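Long-range contacts in major capsid protein (Paramecium bursaria Chlorella virus 1, PDB 5TIP), which self-assembles as trimers into the large icosahedral capsid of the virus, of which it is the major, glycosylated building block: residues Glu90-Val95 against Leu174-Ala179; Asn109-Thr114 against Tyr416-Asn421; Val311-Lys316 against Thr327-Tyr332. All coordinates share one frame; numbering follows the deposited sequence.

Contact 1: Glu90-Val95 against Leu174-Ala179; sequences ELLQDV and LYFTLA
Thr177 lies opposite both Gln93 and Asp94, the signature of a classic beta bulge where strand 92-95 runs antiparallel to strand 174-178. Backbone bonds carry the pairing. The Thr177 carbonyl receives two weak bonds, from Gln93 N at 2.9 Å and from Asp94 N, while Thr177 N returns a bond to Asp94 O at 3.0 Å. Beyond the bulge, Ala179 N donates to Leu91 O at 2.9 Å; the CA of Leu178 points a C-H at the same oxygen. Leu92 centres an inverse gamma turn here, where the chain passes from helix into strand.

The polar side chains sit on the Asp94-Thr177 face. With its CG set between backbone N and carbonyl carbon (chi1 56°), Asp94 leans over Thr177, whose OG1 donates to Asp94 OD1 at 2.9 Å, on the syn side but 27° out of the carboxylate plane. The same OG1 also bonds Lys54 NZ, so two partners fix the hydroxyl. A water donates to Leu178 O and, weakly, to Gln93 OE1.

Apolar contacts fill the face of Leu92, Val95 and Phe176. Leu92 CD1 reaches Phe176 CD1 at 3.4 Å, and Val95 CG2, alongside the ring and pointing the same way, meets Phe176 CE1 at 3.7 Å; both methyls approach obliquely.

Phe176 packs on Val71 of strand 65-76 and Val203 of strand 200-210, Leu178 on Met201 of the latter, across the two sheets of the N-terminal jelly roll. Within its own four-stranded antiparallel sheet, strand 92-99 lies between 172-178 and 102-108, with 54-58 on the far side of 172-178.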
loop_
_atom_site.group_PDB
_atom_site.type_symbol
_atom_site.label_atom_id
_atom_site.label_comp_id
_atom_site.label_asym_id
_atom_site.label_seq_id
_atom_site.Cartn_x
_atom_site.Cartn_y
_atom_site.Cartn_z
ATOM N N GLU A 90 -0.474 5.733 24.228
ATOM C CA GLU A 90 -0.160 6.751 25.225
ATOM C C GLU A 90 0.256 6.131 26.550
ATOM O O GLU A 90 1.101 6.693 27.256
ATOM C CB GLU A 90 -1.358 7.675 25.436
ATOM C CG GLU A 90 -1.088 8.794 26.430
ATOM C CD GLU A 90 -2.311 9.635 26.720
ATOM O OE1 GLU A 90 -3.411 9.274 26.254
ATOM O OE2 GLU A 90 -2.172 10.660 27.420
ATOM N N LEU A 91 -0.324 4.979 26.905
ATOM C CA LEU A 91 -0.002 4.347 28.181
ATOM C C LEU A 91 1.485 4.033 28.278
ATOM O O LEU A 91 2.081 4.139 29.356
ATOM C CB LEU A 91 -0.835 3.077 28.361
ATOM C CG LEU A 91 -0.688 2.346 29.697
ATOM C CD1 LEU A 91 -1.096 3.261 30.840
ATOM C CD2 LEU A 91 -1.521 1.080 29.700
ATOM N N LEU A 92 2.102 3.648 27.161
ATOM C CA LEU A 92 3.542 3.412 27.103
ATOM C C LEU A 92 4.225 4.767 26.934
ATOM O O LEU A 92 4.610 5.177 25.835
ATOM C CB LEU A 92 3.880 2.457 25.967
ATOM C CG LEU A 92 5.164 1.647 26.120
ATOM C CD1 LEU A 92 5.071 0.791 27.367
ATOM C CD2 LEU A 92 5.405 0.785 24.892
ATOM N N GLN A 93 4.374 5.475 28.058
ATOM C CA GLN A 93 4.847 6.858 28.010
ATOM C C GLN A 93 6.262 6.943 27.455
ATOM O O GLN A 93 6.558 7.797 26.610
ATOM C CB GLN A 93 4.773 7.490 29.399
ATOM C CG GLN A 93 5.313 8.908 29.449
ATOM C CD GLN A 93 5.045 9.585 30.774
ATOM O OE1 GLN A 93 3.902 9.903 31.100
ATOM N NE2 GLN A 93 6.101 9.809 31.550
ATOM N N ASP A 94 7.155 6.075 27.924
ATOM C CA ASP A 94 8.490 6.000 27.350
ATOM C C ASP A 94 9.056 4.612 27.601
ATOM O O ASP A 94 8.689 3.943 28.572
ATOM C CB ASP A 94 9.426 7.082 27.912
ATOM C CG ASP A 94 9.541 7.042 29.426
ATOM O OD1 ASP A 94 10.190 6.116 29.956
ATOM O OD2 ASP A 94 8.994 7.952 30.086
ATOM N N VAL A 95 9.950 4.187 26.712
ATOM C CA VAL A 95 10.608 2.890 26.810
ATOM C C VAL A 95 12.079 3.076 26.463
ATOM O O VAL A 95 12.413 3.724 25.466
ATOM C CB VAL A 95 9.945 1.838 25.895
ATOM C CG1 VAL A 95 9.760 2.382 24.486
ATOM C CG2 VAL A 95 10.753 0.548 25.884
ATOM N N LEU A 174 14.854 -3.468 29.406
ATOM C CA LEU A 174 13.889 -2.482 28.938
ATOM C C LEU A 174 13.270 -1.800 30.146
ATOM O O LEU A 174 12.843 -2.474 31.088
ATOM C CB LEU A 174 12.796 -3.132 28.085
ATOM C CG LEU A 174 13.200 -3.702 26.729
ATOM C CD1 LEU A 174 12.079 -4.558 26.173
ATOM C CD2 LEU A 174 13.546 -2.578 25.768
ATOM N N TYR A 175 13.227 -0.472 30.123
ATOM C CA TYR A 175 12.673 0.318 31.218
ATOM C C TYR A 175 11.418 1.022 30.720
ATOM O O TYR A 175 11.495 1.902 29.857
ATOM C CB TYR A 175 13.702 1.322 31.735
ATOM C CG TYR A 175 14.891 0.664 32.391
ATOM C CD1 TYR A 175 14.869 0.319 33.736
ATOM C CD2 TYR A 175 16.034 0.372 31.660
ATOM C CE1 TYR A 175 15.954 -0.292 34.335
ATOM C CE2 TYR A 175 17.122 -0.237 32.248
ATOM C CZ TYR A 175 17.080 -0.567 33.585
ATOM O OH TYR A 175 18.167 -1.173 34.171
ATOM N N PHE A 176 10.269 0.635 31.262
ATOM C CA PHE A 176 8.994 1.208 30.864
ATOM C C PHE A 176 8.527 2.237 31.885
ATOM O O PHE A 176 8.771 2.105 33.086
ATOM C CB PHE A 176 7.932 0.118 30.702
ATOM C CG PHE A 176 8.293 -0.934 29.693
ATOM C CD1 PHE A 176 7.981 -0.765 28.355
ATOM C CD2 PHE A 176 8.938 -2.095 30.083
ATOM C CE1 PHE A 176 8.307 -1.730 27.424
ATOM C CE2 PHE A 176 9.267 -3.065 29.156
ATOM C CZ PHE A 176 8.950 -2.882 27.825
ATOM N N THR A 177 7.842 3.264 31.390
ATOM C CA THR A 177 7.175 4.252 32.228
ATOM C C THR A 177 5.738 4.365 31.752
ATOM O O THR A 177 5.496 4.669 30.580
ATOM C CB THR A 177 7.872 5.614 32.154
ATOM O OG1 THR A 177 9.222 5.492 32.618
ATOM C CG2 THR A 177 7.137 6.639 33.003
ATOM N N LEU A 178 4.790 4.109 32.648
ATOM C CA LEU A 178 3.380 4.136 32.290
ATOM C C LEU A 178 2.800 5.524 32.508
ATOM O O LEU A 178 3.142 6.210 33.475
ATOM C CB LEU A 178 2.589 3.111 33.101
ATOM C CG LEU A 178 2.977 1.649 32.916
ATOM C CD1 LEU A 178 1.934 0.765 33.573
ATOM C CD2 LEU A 178 3.129 1.318 31.439
ATOM N N ALA A 179 1.922 5.932 31.597
ATOM C CA ALA A 179 1.275 7.228 31.720
ATOM C C ALA A 179 0.386 7.258 32.956
ATOM O O ALA A 179 -0.116 6.228 33.415
ATOM C CB ALA A 179 0.453 7.536 30.469
HETATM O O HOH W 1 3.882 8.933 34.457
#

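Contact 2: Asn109-Thr114 against Tyr416-Asn421; sequences NDWFRT and YAKNYN
Tyr416 reaches from its strand to the first turn of helix 109-119, where its hydroxyl donates to Asp110 OD2. The bond is very short, Tyr416 OH to Asp110 OD2 2.5 Å, and OD2 lies at the ring edge, in its plane, with carboxylate and ring turned 33° apart. Trp111 takes one face of the same tyrosine: its CE3 sits 3.6 Å from Tyr416 CG, offset toward the rim. The two aromatic side chains slide past each other in opposite directions as an oblique pair, their six-membered rings inclined at 49° with centroids 5.2 Å apart. Further along the strand, Lys418 crosses Trp111 at about a right angle and brings its CE to 4.0 Å from Trp111 CZ2. Thr114 OG1 approaches Tyr416 CE2 obliquely, at 3.7 Å.

The helix belongs to the N-terminal and the strand to the C-terminal family region of this major capsid protein, both of the hexon clan, and the contact joins the two jelly rolls of the double jelly-roll fold across some 300 residues in the buried middle of the chain.

A second shell fixes these groups. Asp110 turns its CG away from the backbone N (chi1 -174°), and its other oxygen, OD1, bonds the hydroxyl of Tyr274. Asp110 O takes bonds from Thr114 N and Thr114 OG1 on opposite faces of its carbonyl plane; the OG1 bond fixes the threonine hydroxyl. Phe232 stacks with the Tyr416 ring, Leu230 touches both aromatic residues, and Glu228 forms a salt bridge with Lys418 NZ.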
loop_
_atom_site.group_PDB
_atom_site.type_symbol
_atom_site.label_atom_id
_atom_site.label_comp_id
_atom_site.label_asym_id
_atom_site.label_seq_id
_atom_site.Cartn_x
_atom_site.Cartn_y
_atom_site.Cartn_z
ATOM N N ASN A 109 6.016 8.140 23.907
ATOM C CA ASN A 109 4.712 7.897 23.294
ATOM C C ASN A 109 4.412 8.905 22.191
ATOM O O ASN A 109 3.764 8.558 21.197
ATOM C CB ASN A 109 3.602 7.907 24.348
ATOM C CG ASN A 109 3.563 9.186 25.152
ATOM O OD1 ASN A 109 4.354 10.101 24.930
ATOM N ND2 ASN A 109 2.627 9.263 26.090
ATOM N N ASP A 110 4.873 10.150 22.337
ATOM C CA ASP A 110 4.656 11.124 21.274
ATOM C C ASP A 110 5.486 10.790 20.042
ATOM O O ASP A 110 5.106 11.154 18.923
ATOM C CB ASP A 110 4.967 12.537 21.766
ATOM C CG ASP A 110 4.614 13.603 20.741
ATOM O OD1 ASP A 110 3.409 13.816 20.491
ATOM O OD2 ASP A 110 5.540 14.229 20.185
ATOM N N TRP A 111 6.618 10.104 20.218
ATOM C CA TRP A 111 7.345 9.610 19.055
ATOM C C TRP A 111 6.579 8.486 18.370
ATOM O O TRP A 111 6.511 8.436 17.137
ATOM C CB TRP A 111 8.737 9.128 19.450
ATOM C CG TRP A 111 9.390 8.371 18.340
ATOM C CD1 TRP A 111 9.727 7.052 18.334
ATOM C CD2 TRP A 111 9.757 8.886 17.054
ATOM N NE1 TRP A 111 10.293 6.712 17.128
ATOM C CE2 TRP A 111 10.322 7.821 16.325
ATOM C CE3 TRP A 111 9.668 10.144 16.451
ATOM C CZ2 TRP A 111 10.798 7.978 15.026
ATOM C CZ3 TRP A 111 10.139 10.296 15.161
ATOM C CH2 TRP A 111 10.697 9.220 14.462
ATOM N N PHE A 112 5.981 7.626 19.145
ATOM C CA PHE A 112 5.168 6.577 18.610
ATOM C C PHE A 112 4.055 7.240 17.795
ATOM O O PHE A 112 3.757 6.785 16.727
ATOM C CB PHE A 112 4.620 5.690 19.729
ATOM C CG PHE A 112 5.544 4.611 20.152
ATOM C CD1 PHE A 112 6.835 4.852 20.385
ATOM C CD2 PHE A 112 5.103 3.329 20.276
ATOM C CE1 PHE A 112 7.685 3.874 20.747
ATOM C CE2 PHE A 112 5.969 2.309 20.623
ATOM C CZ PHE A 112 7.274 2.595 20.865
ATOM N N ARG A 113 3.466 8.317 18.311
ATOM C CA ARG A 113 2.411 9.022 17.591
ATOM C C ARG A 113 2.957 9.685 16.333
ATOM O O ARG A 113 2.306 9.667 15.282
ATOM C CB ARG A 113 1.755 10.059 18.503
ATOM C CG ARG A 113 0.508 10.718 17.923
ATOM C CD ARG A 113 -0.763 9.956 18.280
ATOM N NE ARG A 113 -0.714 8.565 17.838
ATOM C CZ ARG A 113 -1.012 8.163 16.609
ATOM N NH1 ARG A 113 -1.387 9.047 15.694
ATOM N NH2 ARG A 113 -0.932 6.880 16.292
ATOM N N THR A 114 4.154 10.276 16.423
ATOM C CA THR A 114 4.755 10.928 15.264
ATOM C C THR A 114 5.210 9.908 14.227
ATOM O O THR A 114 5.015 10.110 13.022
ATOM C CB THR A 114 5.932 11.799 15.709
ATOM O OG1 THR A 114 5.458 12.832 16.581
ATOM C CG2 THR A 114 6.622 12.436 14.509
ATOM N N TYR A 416 12.199 15.852 16.632
ATOM C CA TYR A 416 12.834 14.545 16.655
ATOM C C TYR A 416 13.886 14.451 15.559
ATOM O O TYR A 416 13.767 15.078 14.502
ATOM C CB TYR A 416 11.804 13.423 16.481
ATOM C CG TYR A 416 10.748 13.403 17.560
ATOM C CD1 TYR A 416 10.994 12.804 18.787
ATOM C CD2 TYR A 416 9.509 13.994 17.355
ATOM C CE1 TYR A 416 10.033 12.786 19.778
ATOM C CE2 TYR A 416 8.543 13.983 18.340
ATOM C CZ TYR A 416 8.812 13.378 19.550
ATOM O OH TYR A 416 7.855 13.363 20.536
ATOM N N ALA A 417 14.920 13.659 15.826
ATOM C CA ALA A 417 15.968 13.390 14.854
ATOM C C ALA A 417 16.304 11.909 14.893
ATOM O O ALA A 417 16.479 11.339 15.975
ATOM C CB ALA A 417 17.221 14.227 15.139
ATOM N N LYS A 418 16.403 11.299 13.716
ATOM C CA LYS A 418 16.764 9.894 13.588
ATOM C C LYS A 418 18.177 9.850 13.022
ATOM O O LYS A 418 18.424 10.325 11.922
ATOM C CB LYS A 418 15.791 9.149 12.675
ATOM C CG LYS A 418 15.673 7.664 12.980
ATOM C CD LYS A 418 15.156 7.432 14.389
ATOM C CE LYS A 418 14.320 6.170 14.490
ATOM N NZ LYS A 418 14.977 4.993 13.867
ATOM N N ASN A 419 19.095 9.267 13.777
ATOM C CA ASN A 419 20.494 9.217 13.385
ATOM C C ASN A 419 20.964 7.772 13.314
ATOM O O ASN A 419 20.293 6.848 13.776
ATOM C CB ASN A 419 21.371 10.008 14.363
ATOM C CG ASN A 419 21.411 9.383 15.743
ATOM O OD1 ASN A 419 20.579 9.683 16.596
ATOM N ND2 ASN A 419 22.388 8.512 15.972
ATOM N N TYR A 420 22.140 7.589 12.724
ATOM C CA TYR A 420 22.802 6.296 12.677
ATOM C C TYR A 420 23.893 6.222 13.735
ATOM O O TYR A 420 24.459 7.236 14.148
ATOM C CB TYR A 420 23.408 6.031 11.295
ATOM C CG TYR A 420 22.411 5.583 10.253
ATOM C CD1 TYR A 420 21.859 4.311 10.298
ATOM C CD2 TYR A 420 22.028 6.426 9.218
ATOM C CE1 TYR A 420 20.951 3.891 9.345
ATOM C CE2 TYR A 420 21.123 6.014 8.260
ATOM C CZ TYR A 420 20.584 4.749 8.331
ATOM O OH TYR A 420 19.678 4.334 7.382
ATOM N N ASN A 421 24.177 5.000 14.176
ATOM C CA ASN A 421 25.282 4.743 15.084
ATOM C C ASN A 421 25.747 3.315 14.844
ATOM O O ASN A 421 25.101 2.543 14.130
ATOM C CB ASN A 421 24.876 4.972 16.544
ATOM C CG ASN A 421 26.058 5.315 17.432
ATOM O OD1 ASN A 421 27.155 4.783 17.259
ATOM N ND2 ASN A 421 25.841 6.216 18.382
#

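Contact 3: Val311-Lys316 against Thr327-Tyr332; sequences VLDSAK and TRKGSY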
loop_
_atom_site.group_PDB
_atom_site.type_symbol
_atom_site.label_atom_id
_atom_site.label_comp_id
_atom_site.label_asym_id
_atom_site.label_seq_id
_atom_site.Cartn_x
_atom_site.Cartn_y
_atom_site.Cartn_z
ATOM N N VAL A 311 -0.648 25.192 12.458
ATOM C CA VAL A 311 -0.256 26.489 13.002
ATOM C C VAL A 311 0.956 27.062 12.275
ATOM O O VAL A 311 1.129 28.285 12.205
ATOM C CB VAL A 311 0.000 26.379 14.517
ATOM C CG1 VAL A 311 1.240 25.545 14.810
ATOM C CG2 VAL A 311 0.087 27.759 15.157
ATOM N N LEU A 312 1.804 26.195 11.725
ATOM C CA LEU A 312 3.054 26.641 11.121
ATOM C C LEU A 312 2.792 27.247 9.747
ATOM O O LEU A 312 2.185 26.606 8.883
ATOM C CB LEU A 312 4.042 25.480 11.016
ATOM C CG LEU A 312 5.433 25.853 10.492
ATOM C CD1 LEU A 312 6.099 26.895 11.383
ATOM C CD2 LEU A 312 6.319 24.623 10.347
ATOM N N ASP A 313 3.243 28.485 9.551
ATOM C CA ASP A 313 3.099 29.154 8.262
ATOM C C ASP A 313 4.268 28.862 7.329
ATOM O O ASP A 313 4.059 28.472 6.176
ATOM C CB ASP A 313 2.958 30.667 8.451
ATOM C CG ASP A 313 2.883 31.409 7.132
ATOM O OD1 ASP A 313 2.076 31.002 6.269
ATOM O OD2 ASP A 313 3.630 32.392 6.953
ATOM N N SER A 314 5.496 29.055 7.802
ATOM C CA SER A 314 6.674 28.798 6.989
ATOM C C SER A 314 7.815 28.363 7.894
ATOM O O SER A 314 7.773 28.555 9.111
ATOM C CB SER A 314 7.071 30.031 6.169
ATOM O OG SER A 314 7.424 31.116 7.011
ATOM N N ALA A 315 8.841 27.770 7.286
ATOM C CA ALA A 315 9.975 27.289 8.061
ATOM C C ALA A 315 11.194 27.140 7.164
ATOM O O ALA A 315 11.073 26.933 5.954
ATOM C CB ALA A 315 9.659 25.954 8.745
ATOM N N LYS A 316 12.366 27.246 7.783
ATOM C CA LYS A 316 13.633 26.971 7.122
ATOM C C LYS A 316 14.643 26.590 8.192
ATOM O O LYS A 316 14.469 26.897 9.373
ATOM C CB LYS A 316 14.136 28.169 6.310
ATOM C CG LYS A 316 14.649 29.324 7.162
ATOM C CD LYS A 316 15.225 30.442 6.306
ATOM C CE LYS A 316 15.619 31.642 7.155
ATOM N NZ LYS A 316 16.111 32.772 6.319
ATOM N N THR A 327 13.118 29.320 2.445
ATOM C CA THR A 327 11.928 29.158 3.269
ATOM C C THR A 327 10.785 28.556 2.463
ATOM O O THR A 327 10.482 29.009 1.354
ATOM C CB THR A 327 11.503 30.508 3.845
ATOM O OG1 THR A 327 12.587 31.079 4.586
ATOM C CG2 THR A 327 10.307 30.342 4.762
ATOM N N ARG A 328 10.148 27.533 3.026
ATOM C CA ARG A 328 8.978 26.905 2.435
ATOM C C ARG A 328 7.822 26.958 3.424
ATOM O O ARG A 328 8.019 27.090 4.635
ATOM C CB ARG A 328 9.255 25.449 2.036
ATOM C CG ARG A 328 10.462 25.256 1.133
ATOM C CD ARG A 328 10.258 25.919 -0.218
ATOM N NE ARG A 328 9.274 25.225 -1.044
ATOM C CZ ARG A 328 9.562 24.218 -1.863
ATOM N NH1 ARG A 328 10.808 23.776 -1.963
ATOM N NH2 ARG A 328 8.604 23.648 -2.580
ATOM N N LYS A 329 6.608 26.842 2.893
ATOM C CA LYS A 329 5.423 26.866 3.733
ATOM C C LYS A 329 5.342 25.603 4.585
ATOM O O LYS A 329 6.011 24.598 4.326
ATOM C CB LYS A 329 4.164 27.002 2.876
ATOM C CG LYS A 329 4.054 28.327 2.139
ATOM C CD LYS A 329 3.916 29.496 3.099
ATOM C CE LYS A 329 3.674 30.793 2.343
ATOM N NZ LYS A 329 3.502 31.954 3.258
ATOM N N GLY A 330 4.503 25.664 5.622
ATOM C CA GLY A 330 4.313 24.505 6.475
ATOM C C GLY A 330 3.700 23.328 5.747
ATOM O O GLY A 330 3.997 22.173 6.065
ATOM N N SER A 331 2.844 23.598 4.758
ATOM C CA SER A 331 2.239 22.527 3.976
ATOM C C SER A 331 3.261 21.790 3.119
ATOM O O SER A 331 3.013 20.644 2.732
ATOM C CB SER A 331 1.121 23.087 3.099
ATOM O OG SER A 331 1.576 24.199 2.348
ATOM N N TYR A 332 4.395 22.423 2.812
ATOM C CA TYR A 332 5.446 21.738 2.066
ATOM C C TYR A 332 6.042 20.599 2.883
ATOM O O TYR A 332 6.254 19.498 2.363
ATOM C CB TYR A 332 6.533 22.732 1.657
ATOM C CG TYR A 332 7.830 22.082 1.224
ATOM C CD1 TYR A 332 7.986 21.586 -0.064
ATOM C CD2 TYR A 332 8.901 21.968 2.101
ATOM C CE1 TYR A 332 9.169 20.992 -0.463
ATOM C CE2 TYR A 332 10.087 21.376 1.710
ATOM C CZ TYR A 332 10.213 20.891 0.428
ATOM O OH TYR A 332 11.392 20.302 0.036
#
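Lys329 folds back along Asp313 and touches it nearly from root to tip. Its CB lies 3.6 Å from Asp313 O; CG follows, in more distant contact with the same oxygen. A bend at chi2 (-65°) then brings CD in to 3.2 Å from Asp313 O. The extended remainder carries NZ out beside the carboxylate, the two side chains pointing the same way, and NZ makes a weak salt bridge with Asp313 OD1 at 3.5 Å. Asp313 OD2 is also bonded to Gln245 NE2.

The lysine ends the second strand of the antiparallel hairpin 312-319/322-329, part of the C-terminal, hexon-clan region. Ala315 and Arg328 form a hydrogen-bonded pair of it: Ala315 N donates to Arg328 O at 2.9 Å, and Arg328 N answers to Ala315 O at 3.1 Å. Where the second strand turns into helix 330-341, Gly330 N bonds Asp313 O at 2.9 Å.

Toward the hairpin's turn, Thr327 spreads its branches over two residues, with CG2 against Ser314 CB at 3.5 Å and OG1 beside Lys316 CD. The Arg328 guanidinium lies with one face over the Tyr332 ring; its NH2 forms a salt bridge with Glu72 of a second subunit, whose Trp204 makes a cation-pi contact with the same arginine, placing this end of the hairpin at an interface between subunits of the trimer.

How the contacts relate
Contacts 1 and 2 lie in the buried interior and touch: Gln93 O and Glu90 O of contact 1 probably accept hydrogen bonds from Asn109 N and Asn109 ND2, respectively, of the residue that opens the helix of contact 2. Their segments alternate along the chain. Contact 3 is nested within the loop closed by contact 2, about 21 Å from it between centres, and lies across the chain's centre from contact 1. Contacts 1 and 3 both pair antiparallel strands through backbone bonds, but contact 1 adds an apolar face, while the partly buried contact 3 adds charged side chains and meets a second subunit. Contact 2 relies mainly on side chains.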